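Local coordinates for putative immunoglobulin-blocking virulence protein (Mycoplasma mycoides subsp. capri, PDB 7ADK) that probably acts as a mycoplasma virulence factor that blocks host immunoglobulin, at residues 169-175 with 337-343. Numbering follows the deposited sequence.
Sequences NHTVNKI and YNTVTSR
R343 hydrogen-bonds to N169. R343 NE donates to N169 OD1 at 2.9 Å, with an N-H...O angle of 149°. The donor lies above the carbonyl plane of N169 rather than on a lone pair, and the amide and guanidinium planes are 69° apart. The R343 chain bends at chi2 and chi3 to bring NE there. On the same amide, ND2 of N169 bonds to N582 O. OG1 of T171 lies 3.1 Å from OG of S342.

N338 is the N-cap of helix 339-351. N338 OD1 accepts from T341 N at 3.0 Å and weakly from V340 N. S342 OG donates to N338 O, in the carbonyl plane. The loop before strand 174-178, an outer strand of the three-stranded antiparallel sheet with 130-133 and 138-144, runs past the capped first turn of this helix.

CG2 of V172 sits 3.5 Å from N338 O and also touches S342 OG. CG2 of T339 meets CE1 of the H170 ring obliquely; NE2, next to CE1 in the ring, bonds to L594 O. I175 makes an apolar CH-pi contact, its CD1 lying 4.1 Å from the centroid of the Y337 ring, over one face. N173 O approaches the edge of that ring, 3.6 Å from Y337 CD2.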
ATOM      1  N   ASN A 169      35.110 -16.807 -10.410  1.00 73.95           N
ATOM      2  CA  ASN A 169      33.837 -17.477 -10.205  1.00 73.95           C
ATOM      3  C   ASN A 169      33.938 -19.002 -10.420  1.00 73.95           C
ATOM      4  O   ASN A 169      33.616 -19.758  -9.508  1.00 73.95           O
ATOM      5  CB  ASN A 169      32.799 -16.798 -11.115  1.00 73.95           C
ATOM      6  CG  ASN A 169      31.405 -16.855 -10.524  1.00 73.95           C
ATOM      7  OD1 ASN A 169      30.904 -17.896 -10.152  1.00 73.95           O
ATOM      8  ND2 ASN A 169      30.744 -15.739 -10.359  1.00 73.95           N
ATOM      9  N   HIS A 170      34.426 -19.480 -11.570  1.00 78.02           N
ATOM     10  CA  HIS A 170      34.669 -20.914 -11.778  1.00 78.02           C
ATOM     11  C   HIS A 170      35.996 -21.339 -11.154  1.00 78.02           C
ATOM     12  O   HIS A 170      37.064 -21.288 -11.756  1.00 78.02           O
ATOM     13  CB  HIS A 170      34.538 -21.333 -13.245  1.00 78.02           C
ATOM     14  CG  HIS A 170      33.116 -21.437 -13.744  1.00 78.02           C
ATOM     15  ND1 HIS A 170      31.951 -21.373 -12.972  1.00 78.02           N
ATOM     16  CD2 HIS A 170      32.766 -21.719 -15.029  1.00 78.02           C
ATOM     17  CE1 HIS A 170      30.932 -21.577 -13.819  1.00 78.02           C
ATOM     18  NE2 HIS A 170      31.395 -21.782 -15.060  1.00 78.02           N
ATOM     19  N   THR A 171      35.898 -21.775  -9.904  1.00 79.05           N
ATOM     20  CA  THR A 171      36.971 -22.350  -9.086  1.00 79.05           C
ATOM     21  C   THR A 171      37.362 -23.777  -9.461  1.00 79.05           C
ATOM     22  O   THR A 171      38.439 -24.213  -9.074  1.00 79.05           O
ATOM     23  CB  THR A 171      36.530 -22.369  -7.622  1.00 79.05           C
ATOM     24  OG1 THR A 171      35.286 -22.985  -7.520  1.00 79.05           O
ATOM     25  CG2 THR A 171      36.378 -20.984  -7.039  1.00 79.05           C
ATOM     26  N   VAL A 172      36.522 -24.526 -10.180  1.00 83.86           N
ATOM     27  CA  VAL A 172      36.691 -25.964 -10.451  1.00 83.86           C
ATOM     28  C   VAL A 172      36.488 -26.319 -11.923  1.00 83.86           C
ATOM     29  O   VAL A 172      35.835 -25.604 -12.683  1.00 83.86           O
ATOM     30  CB  VAL A 172      35.796 -26.845  -9.552  1.00 83.86           C
ATOM     31  CG1 VAL A 172      36.173 -26.712  -8.076  1.00 83.86           C
ATOM     32  CG2 VAL A 172      34.300 -26.588  -9.712  1.00 83.86           C
ATOM     33  N   ASN A 173      37.093 -27.438 -12.316  1.00 87.66           N
ATOM     34  CA  ASN A 173      37.184 -27.964 -13.678  1.00 87.66           C
ATOM     35  C   ASN A 173      35.817 -28.275 -14.313  1.00 87.66           C
ATOM     36  O   ASN A 173      34.811 -28.446 -13.622  1.00 87.66           O
ATOM     37  CB  ASN A 173      38.100 -29.209 -13.636  1.00 87.66           C
ATOM     38  CG  ASN A 173      39.427 -28.963 -12.938  1.00 87.66           C
ATOM     39  OD1 ASN A 173      39.511 -28.965 -11.725  1.00 87.66           O
ATOM     40  ND2 ASN A 173      40.492 -28.730 -13.648  1.00 87.66           N
ATOM     41  N   LYS A 174      35.794 -28.398 -15.645  1.00 91.06           N
ATOM     42  CA  LYS A 174      34.613 -28.713 -16.469  1.00 91.06           C
ATOM     43  C   LYS A 174      34.693 -30.143 -17.021  1.00 91.06           C
ATOM     44  O   LYS A 174      35.771 -30.592 -17.398  1.00 91.06           O
ATOM     45  CB  LYS A 174      34.544 -27.670 -17.600  1.00 91.06           C
ATOM     46  CG  LYS A 174      33.234 -27.608 -18.398  1.00 91.06           C
ATOM     47  CD  LYS A 174      32.079 -26.967 -17.613  1.00 91.06           C
ATOM     48  CE  LYS A 174      30.901 -26.683 -18.545  1.00 91.06           C
ATOM     49  NZ  LYS A 174      29.816 -25.913 -17.896  1.00 91.06           N
ATOM     50  N   ILE A 175      33.565 -30.853 -17.091  1.00 91.95           N
ATOM     51  CA  ILE A 175      33.432 -32.132 -17.812  1.00 91.95           C
ATOM     52  C   ILE A 175      32.847 -31.864 -19.205  1.00 91.95           C
ATOM     53  O   ILE A 175      31.690 -31.465 -19.315  1.00 91.95           O
ATOM     54  CB  ILE A 175      32.535 -33.120 -17.023  1.00 91.95           C
ATOM     55  CG1 ILE A 175      33.092 -33.504 -15.634  1.00 91.95           C
ATOM     56  CG2 ILE A 175      32.318 -34.401 -17.837  1.00 91.95           C
ATOM     57  CD1 ILE A 175      32.007 -33.928 -14.639  1.00 91.95           C
ATOM     58  N   TYR A 337      32.812 -31.107  -9.031  1.00 83.76           N
ATOM     59  CA  TYR A 337      32.455 -30.449 -10.291  1.00 83.76           C
ATOM     60  C   TYR A 337      31.213 -29.541 -10.167  1.00 83.76           C
ATOM     61  O   TYR A 337      30.783 -28.943 -11.152  1.00 83.76           O
ATOM     62  CB  TYR A 337      32.293 -31.516 -11.387  1.00 83.76           C
ATOM     63  CG  TYR A 337      33.552 -32.326 -11.611  1.00 83.76           C
ATOM     64  CD1 TYR A 337      33.765 -33.516 -10.899  1.00 83.76           C
ATOM     65  CD2 TYR A 337      34.548 -31.845 -12.475  1.00 83.76           C
ATOM     66  CE1 TYR A 337      34.989 -34.199 -11.006  1.00 83.76           C
ATOM     67  CE2 TYR A 337      35.758 -32.545 -12.617  1.00 83.76           C
ATOM     68  CZ  TYR A 337      35.993 -33.706 -11.857  1.00 83.76           C
ATOM     69  OH  TYR A 337      37.198 -34.330 -11.917  1.00 83.76           O
ATOM     70  N   ASN A 338      30.648 -29.387  -8.965  1.00 71.47           N
ATOM     71  CA  ASN A 338      29.643 -28.367  -8.668  1.00 71.47           C
ATOM     72  C   ASN A 338      30.285 -26.961  -8.653  1.00 71.47           C
ATOM     73  O   ASN A 338      31.243 -26.704  -7.928  1.00 71.47           O
ATOM     74  CB  ASN A 338      28.929 -28.727  -7.348  1.00 71.47           C
ATOM     75  CG  ASN A 338      27.742 -27.833  -7.019  1.00 71.47           C
ATOM     76  OD1 ASN A 338      27.792 -26.622  -7.096  1.00 71.47           O
ATOM     77  ND2 ASN A 338      26.621 -28.386  -6.639  1.00 71.47           N
ATOM     78  N   THR A 339      29.751 -26.039  -9.444  1.00 69.80           N
ATOM     79  CA  THR A 339      30.240 -24.658  -9.562  1.00 69.80           C
ATOM     80  C   THR A 339      29.702 -23.719  -8.473  1.00 69.80           C
ATOM     81  O   THR A 339      30.390 -22.782  -8.080  1.00 69.80           O
ATOM     82  CB  THR A 339      29.871 -24.096 -10.940  1.00 69.80           C
ATOM     83  OG1 THR A 339      28.479 -24.141 -11.113  1.00 69.80           O
ATOM     84  CG2 THR A 339      30.484 -24.880 -12.089  1.00 69.80           C
ATOM     85  N   VAL A 340      28.498 -23.968  -7.946  1.00 66.44           N
ATOM     86  CA  VAL A 340      27.817 -23.092  -6.990  1.00 66.44           C
ATOM     87  C   VAL A 340      28.382 -23.292  -5.595  1.00 66.44           C
ATOM     88  O   VAL A 340      28.863 -22.347  -4.979  1.00 66.44           O
ATOM     89  CB  VAL A 340      26.296 -23.304  -7.029  1.00 66.44           C
ATOM     90  CG1 VAL A 340      25.564 -22.362  -6.081  1.00 66.44           C
ATOM     91  CG2 VAL A 340      25.747 -23.091  -8.430  1.00 66.44           C
ATOM     92  N   THR A 341      28.397 -24.523  -5.083  1.00 67.98           N
ATOM     93  CA  THR A 341      28.868 -24.787  -3.713  1.00 67.98           C
ATOM     94  C   THR A 341      30.361 -24.596  -3.554  1.00 67.98           C
ATOM     95  O   THR A 341      30.801 -24.138  -2.513  1.00 67.98           O
ATOM     96  CB  THR A 341      28.475 -26.175  -3.194  1.00 67.98           C
ATOM     97  OG1 THR A 341      29.006 -27.215  -3.976  1.00 67.98           O
ATOM     98  CG2 THR A 341      26.971 -26.353  -3.147  1.00 67.98           C
ATOM     99  N   SER A 342      31.170 -24.902  -4.567  1.00 70.78           N
ATOM    100  CA  SER A 342      32.621 -24.674  -4.508  1.00 70.78           C
ATOM    101  C   SER A 342      32.963 -23.186  -4.444  1.00 70.78           C
ATOM    102  O   SER A 342      33.846 -22.802  -3.679  1.00 70.78           O
ATOM    103  CB  SER A 342      33.325 -25.337  -5.689  1.00 70.78           C
ATOM    104  OG  SER A 342      32.834 -24.822  -6.899  1.00 70.78           O
ATOM    105  N   ARG A 343      32.230 -22.330  -5.166  1.00 67.79           N
ATOM    106  CA  ARG A 343      32.314 -20.870  -5.038  1.00 67.79           C
ATOM    107  C   ARG A 343      31.869 -20.399  -3.658  1.00 67.79           C
ATOM    108  O   ARG A 343      32.630 -19.703  -3.000  1.00 67.79           O
ATOM    109  CB  ARG A 343      31.498 -20.193  -6.145  1.00 67.79           C
ATOM    110  CG  ARG A 343      31.703 -18.665  -6.229  1.00 67.79           C
ATOM    111  CD  ARG A 343      30.398 -17.895  -6.432  1.00 67.79           C
ATOM    112  NE  ARG A 343      29.670 -18.367  -7.614  1.00 67.79           N
ATOM    113  CZ  ARG A 343      28.380 -18.605  -7.721  1.00 67.79           C
ATOM    114  NH1 ARG A 343      27.527 -18.261  -6.812  1.00 67.79           N
ATOM    115  NH2 ARG A 343      27.922 -19.213  -8.765  1.00 67.79           N
TER